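PDB 3WZ2: proteasome assembly chaperone family protein from Pyrococcus furiosus DSM 3638, which probably serves as a chaperone in assembly of the archaeal proteasome, being a homologue of the proteasome-assembly chaperones, and may also act as a proteasome activator. Local coordinates for residues Gly30-Ala36 / Arg185-Ala191; Ala37-Ala41 / Ile81-Ala85; Val113-Met119 / Tyr175-Thr181; Glu129-Ile133 / Val148-Lys152. All coordinates share one frame; numbering follows the deposited sequence.

From the N terminus, the chain passes through strand 21-24 into helix 32-43, which supplies one side of interactions 1 and 2. Interaction 2 closes first, where strand 80-85 packs under that helix. Strand 112-120 then opens interaction 3, and residues 129-133 and 148-152 close the short loop of interaction 4 before strand 174-181 closes interaction 3. Interaction 1 closes last, at the start of helix 188-202, and so encloses the other three; interaction 4 also lies within 3, while 2 and 3 follow in series. Interactions 2, 3 and 4 reach one mixed sheet. Thr181 and Asp187 link 3 to 1, and Glu180 and Trp131 link 3 to 4.

Interaction 1: residues Gly30-Ala36 / Arg185-Ala191; sequences GLVGHIA and RPDPRAA
A chi1 of -66° turns Ile35 so that CG1 lies opposite the carbonyl carbon and CG2 opposite the amide nitrogen, spreading two arms over the start of helix 188-202: CG2 presses on Ala191 CB at 3.5 Å, a tight fit, while Ile35 CD1 lies 3.8 Å from Pro188 N. Val32 sets CG1 anti to its own N (chi1 176°), which lays that methyl along the Ala191 backbone and leaves CG2 against Ala190 CB. Alanines suit positions 190 and 191 because their short side chains let the two helix starts close up; Ala191 CB lies 3.5 Å from Val32 O. Just before the two helices, Asp187 N donates to Gly30 O (2.9 Å), and Gly30 has a positive phi, which glycine accepts easily. Asp187 also caps its own helix, OD1 taking Ala190 N from above the carboxylate plane, while Asp187 OD2 is hydrogen-bonded to Thr181 OG1. A glycine at Ile35 would probably leave a gap beside Ala191 and Pro188 and let the two helix starts shift. Around this buried junction, Leu222 packs on Ile35, helix 223-235 packs on Leu31 and Pro186, helix 215-221 reaches Pro188, and strand 174-181 leads into the turn before helix 188-202.

Interaction 2: residues Ala37-Ala41 / Ile81-Ala85; sequences ANFLA and IIAIA
Ala41 N, one helical turn on, donates to Ala37 O at 3.0 Å; this bond lies within the helix, and Ile82 CG2 packs against the same oxygen from the sheet side at 3.7 Å without bonding to it. This is helix-on-sheet packing of an alpha/beta fold: the axes of segments 37-41 and 81-85 approach to 8.7 Å, their N-to-C directions 134° apart. Alternate residues of the strand, Ile82 and Ile84, turn toward the helix, and the small residues Ala37 and Ala41 make room for them. Branched isoleucines favour a strand and offer two arms each. In Ile82, CG2 stands anti to the backbone N (CG1 at chi1 -63°) and meets Ala37 CB, while CD1 reaches on to Leu40 CB, 3.8 Å away. Asn38 sits at the border of the patch, where its amide can meet both hydrocarbon and a polar partner: ND2 is bonded to His34 O in the preceding turn, and its side chain and that of Ile84 cross obliquely. An alanine at Asn38 would probably leave His34 O without this side-chain donor and uncover the Ile84 methyls. Leu40 also packs on Val195 and Leu198 of helix 188-202, and Ile82 on Ile23 of strand 21-24, the parallel neighbour of strand 80-85. The closest touch between the two segments is Asn38 OD1 on the methyl Ile84 CD1, at 3.5 Å.

Interaction 3: residues Val113-Met119 / Tyr175-Thr181; sequences VISLAGM and YVLLGET
Ala117 is the hollow of this parallel strand pair: its methyl is so short that Val176 CG1, 3.9 Å from Ala117 CB, and Leu178 CD2 can both lean over it. Met119 CB packs on Leu178 CB, and its extended chain (chi1 179°, CG anti to N) carries SD alongside Glu180 CG. The opposite face is formed by Ile114, Leu116, Tyr175 and Leu177. Leu116 CD2 and Leu177 CD1 lie side by side, pointing the same way, 4.1 Å apart. Ile114 CG1 comes obliquely to the Tyr175 ring at CD1 (3.9 Å), and Val113 O meets the edge of that ring. Gly118 and Gly179 keep this face low near its end. Helix 188-202 touches Ile114, Leu116 and Tyr175, with helix 137-145 on Tyr175 and Leu177, whereas helix 158-169 covers Ser115, Ala117 and Val176. Seven backbone hydrogen bonds, from Tyr175 N to Val113 O through Thr181 N to Met119 O, join the strands within the mixed sheet. Tyr175 O is gripped twice, by Ser115 N (2.8 Å) and by a water that also donates to Ser115 OG, hydrogen-bonded to Glu24 OE1. Glu180 is held by Lys125, Glu129 N and Trp131 NE1, so this buried carboxylate is probably stabilised as an anion.

Interaction 4: residues Glu129-Ile133 / Val148-Lys152; sequences EVWGI and VKILK
Gly132 and Val148 form the tightly packed part of the contact that closes a beta-alpha-beta unit, in which strand 130-134, helix 137-145 and the short strand 149-150 bring two segments together in a short, imperfect parallel pairing, sound at Gly132 with Ile150, at the margin of the mixed sheet. Val148 CG1 lies 3.4 Å from Gly132 N; a side chain at position 132 would run into that methyl, consistent with glycine here. Its backbone is held on both sides of the residue: Gly132 N donates to Lys149 O and Leu151 N donates to Gly132 O, each at 2.9 Å. Trp131 packs beside this part. CG anti to its carbonyl carbon (chi1 -62°) swings the indole over toward the other segment, where CE3 and CZ3 present the ring edge to Ile150 O, Lys149 CB comes obliquely to CE3 at 3.7 Å, and Leu151 CD1 lies over one face near the rim. Its NE1 bond to Glu180 of the adjoining strand helps hold the ring's orientation. A large flat residue suits a place where Lys149 CB, Leu151 CD1 and Ile150 O all border the ring. The other end is looser. Val130 O and Lys149 N are 4.4 Å apart, too far for a direct bond, and a water bridges them, donating to Val130 O (2.6 Å) and accepting from Lys149 N. Lys149 bends its chain away into the exposed region. Toward the assembly, Leu151 packs on Ile63 and Ile133 on Gly66 of a neighbouring subunit. The buried Ile133 and Ile150 side chains cross at about a right angle, with Ile133 CD1 4.2 Å from Ile150 CG2.

Interaction 1: residues Gly30-Ala36 / Arg185-Ala191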
loop_
_atom_site.group_PDB
_atom_site.type_symbol
_atom_site.label_atom_id
_atom_site.label_comp_id
_atom_site.label_asym_id
_atom_site.label_seq_id
_atom_site.Cartn_x
_atom_site.Cartn_y
_atom_site.Cartn_z
ATOM N N GLY B 30 12.889 -20.900 -17.010
ATOM C CA GLY B 30 12.763 -22.282 -17.446
ATOM C C GLY B 30 12.268 -23.250 -16.416
ATOM O O GLY B 30 12.209 -24.451 -16.681
ATOM N N LEU B 31 11.991 -22.762 -15.211
ATOM C CA LEU B 31 11.866 -23.612 -14.024
ATOM C C LEU B 31 12.992 -24.647 -13.905
ATOM O O LEU B 31 12.819 -25.726 -13.363
ATOM C CB LEU B 31 10.520 -24.281 -14.012
ATOM C CG LEU B 31 9.322 -23.357 -13.871
ATOM C CD1 LEU B 31 8.038 -24.140 -14.077
ATOM C CD2 LEU B 31 9.275 -22.685 -12.502
ATOM N N VAL B 32 14.178 -24.267 -14.330
ATOM C CA VAL B 32 15.311 -25.172 -14.355
ATOM C C VAL B 32 15.654 -25.594 -12.958
ATOM O O VAL B 32 15.789 -26.784 -12.662
ATOM C CB VAL B 32 16.515 -24.540 -15.068
ATOM C CG1 VAL B 32 17.742 -25.409 -15.019
ATOM C CG2 VAL B 32 16.167 -24.246 -16.523
ATOM N N GLY B 33 15.851 -24.626 -12.088
ATOM C CA GLY B 33 16.245 -24.947 -10.711
ATOM C C GLY B 33 15.163 -25.682 -9.973
ATOM O O GLY B 33 15.454 -26.593 -9.180
ATOM N N HIS B 34 13.919 -25.278 -10.217
ATOM C CA HIS B 34 12.746 -25.928 -9.599
ATOM C C HIS B 34 12.611 -27.400 -9.955
ATOM O O HIS B 34 12.474 -28.271 -9.095
ATOM C CB HIS B 34 11.500 -25.182 -10.039
ATOM C CG HIS B 34 10.243 -25.730 -9.471
ATOM N ND1 HIS B 34 9.817 -25.433 -8.192
ATOM C CD2 HIS B 34 9.295 -26.540 -10.010
ATOM C CE1 HIS B 34 8.689 -26.078 -7.948
ATOM N NE2 HIS B 34 8.337 -26.734 -9.040
ATOM N N ILE B 35 12.738 -27.709 -11.244
ATOM C CA ILE B 35 12.725 -29.116 -11.660
ATOM C C ILE B 35 13.914 -29.873 -11.065
ATOM O O ILE B 35 13.785 -30.977 -10.533
ATOM C CB ILE B 35 12.727 -29.184 -13.209
ATOM C CG1 ILE B 35 11.410 -28.614 -13.736
ATOM C CG2 ILE B 35 12.884 -30.606 -13.672
ATOM C CD1 ILE B 35 11.436 -28.175 -15.184
ATOM N N ALA B 36 15.101 -29.294 -11.171
ATOM C CA ALA B 36 16.293 -29.979 -10.686
ATOM C C ALA B 36 16.175 -30.304 -9.194
ATOM O O ALA B 36 16.512 -31.396 -8.745
ATOM C CB ALA B 36 17.508 -29.120 -10.946
ATOM N N ARG B 185 9.937 -21.403 -21.548
ATOM C CA ARG B 185 9.176 -22.611 -21.302
ATOM C C ARG B 185 9.817 -23.431 -20.198
ATOM O O ARG B 185 11.020 -23.344 -19.984
ATOM C CB ARG B 185 9.006 -23.436 -22.608
ATOM C CG ARG B 185 10.261 -24.138 -23.147
ATOM C CD ARG B 185 10.317 -24.393 -24.684
ATOM N NE ARG B 185 9.137 -23.961 -25.459
ATOM C CZ ARG B 185 8.026 -24.667 -25.689
ATOM N NH1 ARG B 185 7.890 -25.899 -25.259
ATOM N NH2 ARG B 185 7.051 -24.126 -26.416
ATOM N N PRO B 186 9.030 -24.284 -19.535
ATOM C CA PRO B 186 9.660 -25.251 -18.651
ATOM C C PRO B 186 10.639 -26.132 -19.384
ATOM O O PRO B 186 10.343 -26.616 -20.489
ATOM C CB PRO B 186 8.491 -26.096 -18.114
ATOM C CG PRO B 186 7.246 -25.387 -18.541
ATOM C CD PRO B 186 7.611 -24.606 -19.773
ATOM N N ASP B 187 11.803 -26.354 -18.782
ATOM C CA ASP B 187 12.889 -27.085 -19.461
ATOM C C ASP B 187 13.505 -28.156 -18.579
ATOM O O ASP B 187 14.544 -27.951 -17.943
ATOM C CB ASP B 187 13.943 -26.115 -19.997
ATOM C CG ASP B 187 14.900 -26.779 -20.999
ATOM O OD1 ASP B 187 14.893 -28.051 -21.083
ATOM O OD2 ASP B 187 15.640 -26.011 -21.670
ATOM N N PRO B 188 12.886 -29.323 -18.548
ATOM C CA PRO B 188 13.466 -30.406 -17.753
ATOM C C PRO B 188 14.807 -30.916 -18.278
ATOM O O PRO B 188 15.573 -31.528 -17.510
ATOM C CB PRO B 188 12.406 -31.520 -17.807
ATOM C CG PRO B 188 11.445 -31.116 -18.853
ATOM C CD PRO B 188 11.568 -29.648 -19.087
ATOM N N ARG B 189 15.099 -30.678 -19.544
ATOM C CA ARG B 189 16.379 -31.122 -20.102
ATOM C C ARG B 189 17.527 -30.275 -19.642
ATOM O O ARG B 189 18.558 -30.810 -19.305
ATOM C CB ARG B 189 16.340 -31.135 -21.620
ATOM C CG ARG B 189 15.428 -32.250 -22.090
ATOM C CD ARG B 189 15.249 -32.283 -23.582
ATOM N NE ARG B 189 13.885 -32.744 -23.788
ATOM C CZ ARG B 189 13.501 -34.016 -23.835
ATOM N NH1 ARG B 189 14.378 -35.014 -23.753
ATOM N NH2 ARG B 189 12.214 -34.269 -24.012
ATOM N N ALA B 190 17.316 -28.971 -19.561
ATOM C CA ALA B 190 18.243 -28.097 -18.888
ATOM C C ALA B 190 18.389 -28.437 -17.421
ATOM O O ALA B 190 19.505 -28.495 -16.915
ATOM C CB ALA B 190 17.826 -26.632 -19.049
ATOM N N ALA B 191 17.288 -28.778 -16.759
ATOM C CA ALA B 191 17.367 -29.232 -15.379
ATOM C C ALA B 191 18.273 -30.443 -15.246
ATOM O O ALA B 191 19.096 -30.548 -14.340
ATOM C CB ALA B 191 16.002 -29.516 -14.812
#

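Interaction 2: residues Ala37-Ala41 / Ile81-Ala85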
loop_
_atom_site.group_PDB
_atom_site.type_symbol
_atom_site.label_atom_id
_atom_site.label_comp_id
_atom_site.label_asym_id
_atom_site.label_seq_id
_atom_site.Cartn_x
_atom_site.Cartn_y
_atom_site.Cartn_z
ATOM N N ALA B 37 15.726 -29.339 -8.410
ATOM C CA ALA B 37 15.737 -29.503 -6.957
ATOM C C ALA B 37 14.683 -30.475 -6.499
ATOM O O ALA B 37 14.936 -31.259 -5.576
ATOM C CB ALA B 37 15.547 -28.157 -6.267
ATOM N N ASN B 38 13.519 -30.413 -7.124
ATOM C CA ASN B 38 12.458 -31.400 -6.863
ATOM C C ASN B 38 12.867 -32.804 -7.244
ATOM O O ASN B 38 12.704 -33.736 -6.458
ATOM C CB ASN B 38 11.170 -31.027 -7.567
ATOM C CG ASN B 38 10.367 -29.992 -6.787
ATOM O OD1 ASN B 38 9.653 -30.339 -5.846
ATOM N ND2 ASN B 38 10.520 -28.707 -7.141
ATOM N N PHE B 39 13.502 -32.939 -8.401
ATOM C CA PHE B 39 14.040 -34.222 -8.785
ATOM C C PHE B 39 15.037 -34.727 -7.767
ATOM O O PHE B 39 14.960 -35.862 -7.325
ATOM C CB PHE B 39 14.693 -34.136 -10.147
ATOM C CG PHE B 39 15.169 -35.457 -10.653
ATOM C CD1 PHE B 39 14.248 -36.473 -10.898
ATOM C CD2 PHE B 39 16.501 -35.691 -10.894
ATOM C CE1 PHE B 39 14.656 -37.682 -11.364
ATOM C CE2 PHE B 39 16.921 -36.923 -11.355
ATOM C CZ PHE B 39 15.989 -37.920 -11.594
ATOM N N LEU B 40 16.007 -33.904 -7.378
ATOM C CA LEU B 40 16.989 -34.393 -6.428
ATOM C C LEU B 40 16.420 -34.789 -5.103
ATOM O O LEU B 40 16.927 -35.713 -4.475
ATOM C CB LEU B 40 18.076 -33.378 -6.170
ATOM C CG LEU B 40 19.099 -33.249 -7.280
ATOM C CD1 LEU B 40 19.770 -31.892 -7.226
ATOM C CD2 LEU B 40 20.123 -34.355 -7.143
ATOM N N ALA B 41 15.445 -34.045 -4.612
ATOM C CA ALA B 41 14.922 -34.329 -3.293
ATOM C C ALA B 41 14.231 -35.692 -3.293
ATOM O O ALA B 41 14.348 -36.453 -2.339
ATOM C CB ALA B 41 13.947 -33.258 -2.884
ATOM N N ILE B 81 20.772 -30.101 2.451
ATOM C CA ILE B 81 19.459 -29.474 2.520
ATOM C C ILE B 81 19.109 -28.966 1.138
ATOM O O ILE B 81 19.944 -28.355 0.469
ATOM C CB ILE B 81 19.450 -28.294 3.486
ATOM C CG1 ILE B 81 19.878 -28.741 4.897
ATOM C CG2 ILE B 81 18.086 -27.633 3.514
ATOM C CD1 ILE B 81 20.073 -27.609 5.866
ATOM N N ILE B 82 17.871 -29.223 0.713
ATOM C CA ILE B 82 17.333 -28.671 -0.532
ATOM C C ILE B 82 16.143 -27.793 -0.243
ATOM O O ILE B 82 15.232 -28.214 0.466
ATOM C CB ILE B 82 16.925 -29.789 -1.484
ATOM C CG1 ILE B 82 18.182 -30.575 -1.841
ATOM C CG2 ILE B 82 16.288 -29.237 -2.741
ATOM C CD1 ILE B 82 17.949 -31.678 -2.814
ATOM N N ALA B 83 16.146 -26.580 -0.789
ATOM C CA ALA B 83 15.084 -25.613 -0.582
ATOM C C ALA B 83 14.241 -25.492 -1.829
ATOM O O ALA B 83 14.782 -25.199 -2.912
ATOM C CB ALA B 83 15.694 -24.261 -0.241
ATOM N N ILE B 84 12.924 -25.611 -1.659
ATOM C CA ILE B 84 11.958 -25.646 -2.767
ATOM C C ILE B 84 10.878 -24.622 -2.480
ATOM O O ILE B 84 10.516 -24.412 -1.332
ATOM C CB ILE B 84 11.340 -27.071 -2.846
ATOM C CG1 ILE B 84 12.453 -28.055 -3.402
ATOM C CG2 ILE B 84 10.023 -27.076 -3.630
ATOM C CD1 ILE B 84 12.088 -29.509 -3.474
ATOM N N ALA B 85 10.345 -24.009 -3.522
ATOM C CA ALA B 85 9.162 -23.191 -3.411
ATOM C C ALA B 85 8.186 -23.483 -4.540
ATOM O O ALA B 85 8.570 -23.480 -5.698
ATOM C CB ALA B 85 9.546 -21.714 -3.437
#

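Interaction 3: residues Val113-Met119 / Tyr175-Thr181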
loop_
_atom_site.group_PDB
_atom_site.type_symbol
_atom_site.label_atom_id
_atom_site.label_comp_id
_atom_site.label_asym_id
_atom_site.label_seq_id
_atom_site.Cartn_x
_atom_site.Cartn_y
_atom_site.Cartn_z
ATOM N N VAL B 113 26.911 -23.284 -0.374
ATOM C CA VAL B 113 25.629 -22.767 -0.744
ATOM C C VAL B 113 25.571 -22.776 -2.247
ATOM O O VAL B 113 26.297 -22.047 -2.902
ATOM C CB VAL B 113 25.452 -21.339 -0.198
ATOM C CG1 VAL B 113 24.027 -20.868 -0.372
ATOM C CG2 VAL B 113 25.830 -21.289 1.277
ATOM N N ILE B 114 24.674 -23.576 -2.809
ATOM C CA ILE B 114 24.648 -23.803 -4.245
ATOM C C ILE B 114 23.249 -23.484 -4.739
ATOM O O ILE B 114 22.284 -24.120 -4.339
ATOM C CB ILE B 114 24.980 -25.273 -4.576
ATOM C CG1 ILE B 114 26.357 -25.651 -4.070
ATOM C CG2 ILE B 114 24.950 -25.494 -6.077
ATOM C CD1 ILE B 114 26.625 -27.146 -3.995
ATOM N N SER B 115 23.139 -22.526 -5.643
ATOM C CA SER B 115 21.874 -22.258 -6.308
ATOM C C SER B 115 21.833 -22.893 -7.692
ATOM O O SER B 115 22.817 -22.925 -8.405
ATOM C CB SER B 115 21.661 -20.727 -6.410
ATOM O OG SER B 115 21.513 -20.160 -5.120
ATOM N N LEU B 116 20.681 -23.439 -8.027
ATOM C CA LEU B 116 20.423 -24.023 -9.313
ATOM C C LEU B 116 19.488 -23.108 -10.072
ATOM O O LEU B 116 18.404 -22.785 -9.588
ATOM C CB LEU B 116 19.742 -25.375 -9.132
ATOM C CG LEU B 116 20.445 -26.313 -8.178
ATOM C CD1 LEU B 116 19.686 -27.616 -8.172
ATOM C CD2 LEU B 116 21.898 -26.519 -8.583
ATOM N N ALA B 117 19.929 -22.636 -11.217
ATOM C CA ALA B 117 19.180 -21.615 -11.954
ATOM C C ALA B 117 19.180 -21.932 -13.436
ATOM O O ALA B 117 19.933 -22.805 -13.901
ATOM C CB ALA B 117 19.794 -20.248 -11.718
ATOM N N GLY B 118 18.403 -21.142 -14.178
ATOM C CA GLY B 118 18.382 -21.181 -15.627
ATOM C C GLY B 118 18.961 -19.923 -16.240
ATOM O O GLY B 118 19.082 -18.931 -15.581
ATOM N N MET B 119 19.408 -19.998 -17.483
ATOM C CA MET B 119 19.905 -18.821 -18.199
ATOM C C MET B 119 19.247 -18.820 -19.556
ATOM O O MET B 119 19.463 -19.743 -20.363
ATOM C CB MET B 119 21.409 -18.904 -18.379
ATOM C CG MET B 119 22.065 -17.757 -19.124
ATOM S SD MET B 119 23.757 -18.225 -19.618
ATOM C CE MET B 119 24.252 -16.802 -20.596
ATOM N N TYR B 175 27.864 -20.681 -4.795
ATOM C CA TYR B 175 27.909 -20.998 -6.198
ATOM C C TYR B 175 26.523 -20.883 -6.809
ATOM O O TYR B 175 25.524 -21.115 -6.130
ATOM C CB TYR B 175 28.385 -22.420 -6.442
ATOM C CG TYR B 175 29.528 -22.918 -5.574
ATOM C CD1 TYR B 175 29.337 -23.148 -4.243
ATOM C CD2 TYR B 175 30.808 -23.188 -6.102
ATOM C CE1 TYR B 175 30.352 -23.622 -3.443
ATOM C CE2 TYR B 175 31.842 -23.681 -5.295
ATOM C CZ TYR B 175 31.585 -23.909 -3.974
ATOM O OH TYR B 175 32.573 -24.378 -3.166
ATOM N N VAL B 176 26.474 -20.546 -8.096
ATOM C CA VAL B 176 25.296 -20.792 -8.910
ATOM C C VAL B 176 25.683 -21.650 -10.138
ATOM O O VAL B 176 26.662 -21.374 -10.803
ATOM C CB VAL B 176 24.659 -19.478 -9.375
ATOM C CG1 VAL B 176 23.327 -19.724 -10.075
ATOM C CG2 VAL B 176 24.453 -18.511 -8.200
ATOM N N LEU B 177 24.893 -22.677 -10.408
ATOM C CA LEU B 177 24.971 -23.420 -11.662
ATOM C C LEU B 177 23.816 -22.974 -12.545
ATOM O O LEU B 177 22.665 -22.959 -12.078
ATOM C CB LEU B 177 24.857 -24.904 -11.382
ATOM C CG LEU B 177 25.904 -25.488 -10.438
ATOM C CD1 LEU B 177 25.609 -26.948 -10.176
ATOM C CD2 LEU B 177 27.273 -25.342 -11.053
ATOM N N LEU B 178 24.135 -22.560 -13.780
ATOM C CA LEU B 178 23.145 -22.048 -14.691
ATOM C C LEU B 178 23.003 -22.906 -15.934
ATOM O O LEU B 178 23.914 -22.974 -16.762
ATOM C CB LEU B 178 23.504 -20.641 -15.115
ATOM C CG LEU B 178 23.569 -19.647 -13.969
ATOM C CD1 LEU B 178 25.000 -19.257 -13.710
ATOM C CD2 LEU B 178 22.782 -18.433 -14.295
ATOM N N GLY B 179 21.847 -23.534 -16.066
ATOM C CA GLY B 179 21.525 -24.287 -17.273
ATOM C C GLY B 179 20.994 -23.359 -18.315
ATOM O O GLY B 179 19.932 -22.750 -18.127
ATOM N N GLU B 180 21.720 -23.237 -19.405
ATOM C CA GLU B 180 21.178 -22.615 -20.614
ATOM C C GLU B 180 19.868 -23.241 -21.012
ATOM O O GLU B 180 19.658 -24.467 -20.909
ATOM C CB GLU B 180 22.136 -22.722 -21.801
ATOM C CG GLU B 180 23.411 -21.926 -21.648
ATOM C CD GLU B 180 24.312 -22.021 -22.881
ATOM O OE1 GLU B 180 24.113 -22.975 -23.674
ATOM O OE2 GLU B 180 25.195 -21.153 -23.075
ATOM N N THR B 181 18.946 -22.387 -21.414
ATOM C CA THR B 181 17.588 -22.820 -21.771
ATOM C C THR B 181 16.988 -21.772 -22.711
ATOM O O THR B 181 17.533 -20.656 -22.865
ATOM C CB THR B 181 16.726 -23.055 -20.505
ATOM O OG1 THR B 181 15.454 -23.629 -20.867
ATOM C CG2 THR B 181 16.488 -21.767 -19.730
HETATM O O HOH W 1 24.219 -19.477 -4.166
#

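Interaction 4: residues Glu129-Ile133 / Val148-Lys152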
loop_
_atom_site.group_PDB
_atom_site.type_symbol
_atom_site.label_atom_id
_atom_site.label_comp_id
_atom_site.label_asym_id
_atom_site.label_seq_id
_atom_site.Cartn_x
_atom_site.Cartn_y
_atom_site.Cartn_z
ATOM N N GLU B 129 24.321 -25.679 -22.840
ATOM C CA GLU B 129 25.421 -25.876 -21.908
ATOM C C GLU B 129 25.013 -25.487 -20.439
ATOM O O GLU B 129 23.887 -25.053 -20.166
ATOM C CB GLU B 129 26.623 -25.041 -22.360
ATOM C CG GLU B 129 27.188 -25.351 -23.757
ATOM C CD GLU B 129 27.938 -26.697 -23.927
ATOM O OE1 GLU B 129 27.867 -27.612 -23.070
ATOM O OE2 GLU B 129 28.577 -26.854 -25.001
ATOM N N VAL B 130 25.937 -25.689 -19.509
ATOM C CA VAL B 130 25.791 -25.256 -18.110
ATOM C C VAL B 130 26.963 -24.362 -17.713
ATOM O O VAL B 130 28.106 -24.707 -17.928
ATOM C CB VAL B 130 25.771 -26.464 -17.145
ATOM C CG1 VAL B 130 25.636 -26.014 -15.675
ATOM C CG2 VAL B 130 24.641 -27.390 -17.514
ATOM N N TRP B 131 26.647 -23.191 -17.183
ATOM C CA TRP B 131 27.665 -22.270 -16.702
ATOM C C TRP B 131 27.693 -22.281 -15.196
ATOM O O TRP B 131 26.788 -22.752 -14.549
ATOM C CB TRP B 131 27.378 -20.843 -17.197
ATOM C CG TRP B 131 27.378 -20.661 -18.674
ATOM C CD1 TRP B 131 26.398 -21.022 -19.531
ATOM C CD2 TRP B 131 28.384 -20.013 -19.473
ATOM N NE1 TRP B 131 26.717 -20.644 -20.817
ATOM C CE2 TRP B 131 27.929 -20.019 -20.809
ATOM C CE3 TRP B 131 29.591 -19.388 -19.182
ATOM C CZ2 TRP B 131 28.670 -19.466 -21.863
ATOM C CZ3 TRP B 131 30.336 -18.826 -20.233
ATOM C CH2 TRP B 131 29.880 -18.880 -21.554
ATOM N N GLY B 132 28.725 -21.679 -14.635
ATOM C CA GLY B 132 28.888 -21.592 -13.215
ATOM C C GLY B 132 29.384 -20.212 -12.823
ATOM O O GLY B 132 30.022 -19.509 -13.637
ATOM N N ILE B 133 29.108 -19.820 -11.577
ATOM C CA ILE B 133 29.723 -18.631 -11.015
ATOM C C ILE B 133 29.849 -18.848 -9.518
ATOM O O ILE B 133 29.007 -19.470 -8.888
ATOM C CB ILE B 133 28.901 -17.356 -11.365
ATOM C CG1 ILE B 133 29.527 -16.082 -10.791
ATOM C CG2 ILE B 133 27.491 -17.476 -10.855
ATOM C CD1 ILE B 133 30.867 -15.697 -11.401
ATOM N N VAL B 148 33.582 -26.602 -15.523
ATOM C CA VAL B 148 32.422 -25.738 -15.716
ATOM C C VAL B 148 32.935 -24.359 -16.174
ATOM O O VAL B 148 33.800 -23.803 -15.560
ATOM C CB VAL B 148 31.633 -25.591 -14.416
ATOM C CG1 VAL B 148 30.457 -24.616 -14.593
ATOM C CG2 VAL B 148 31.121 -26.937 -13.951
ATOM N N LYS B 149 32.374 -23.820 -17.237
ATOM C CA LYS B 149 32.708 -22.483 -17.690
ATOM C C LYS B 149 32.166 -21.450 -16.729
ATOM O O LYS B 149 30.995 -21.528 -16.358
ATOM C CB LYS B 149 32.045 -22.179 -19.041
ATOM C CG LYS B 149 32.507 -23.025 -20.196
ATOM C CD LYS B 149 33.219 -22.237 -21.293
ATOM C CE LYS B 149 33.763 -23.207 -22.351
ATOM N NZ LYS B 149 35.150 -23.643 -22.004
ATOM N N ILE B 150 32.966 -20.414 -16.477
ATOM C CA ILE B 150 32.593 -19.308 -15.626
ATOM C C ILE B 150 31.887 -18.241 -16.412
ATOM O O ILE B 150 32.387 -17.769 -17.401
ATOM C CB ILE B 150 33.827 -18.693 -14.959
ATOM C CG1 ILE B 150 34.553 -19.758 -14.135
ATOM C CG2 ILE B 150 33.471 -17.489 -14.104
ATOM C CD1 ILE B 150 33.718 -20.500 -13.116
ATOM N N LEU B 151 30.684 -17.886 -15.986
ATOM C CA LEU B 151 30.009 -16.749 -16.542
ATOM C C LEU B 151 30.792 -15.463 -16.249
ATOM O O LEU B 151 31.092 -15.169 -15.086
ATOM C CB LEU B 151 28.611 -16.650 -15.941
ATOM C CG LEU B 151 27.671 -15.606 -16.561
ATOM C CD1 LEU B 151 27.436 -15.850 -18.043
ATOM C CD2 LEU B 151 26.343 -15.591 -15.800
ATOM N N LYS B 152 31.091 -14.695 -17.279
ATOM C CA LYS B 152 31.915 -13.502 -17.126
ATOM C C LYS B 152 31.056 -12.255 -16.932
ATOM O O LYS B 152 31.369 -11.417 -16.092
ATOM C CB LYS B 152 32.840 -13.326 -18.332
ATOM C CG LYS B 152 33.915 -14.395 -18.419
ATOM C CD LYS B 152 34.765 -14.483 -17.150
ATOM C CE LYS B 152 36.090 -15.176 -17.445
ATOM N NZ LYS B 152 36.478 -16.057 -16.323
HETATM O O HOH W 2 30.544 -25.093 -18.855
#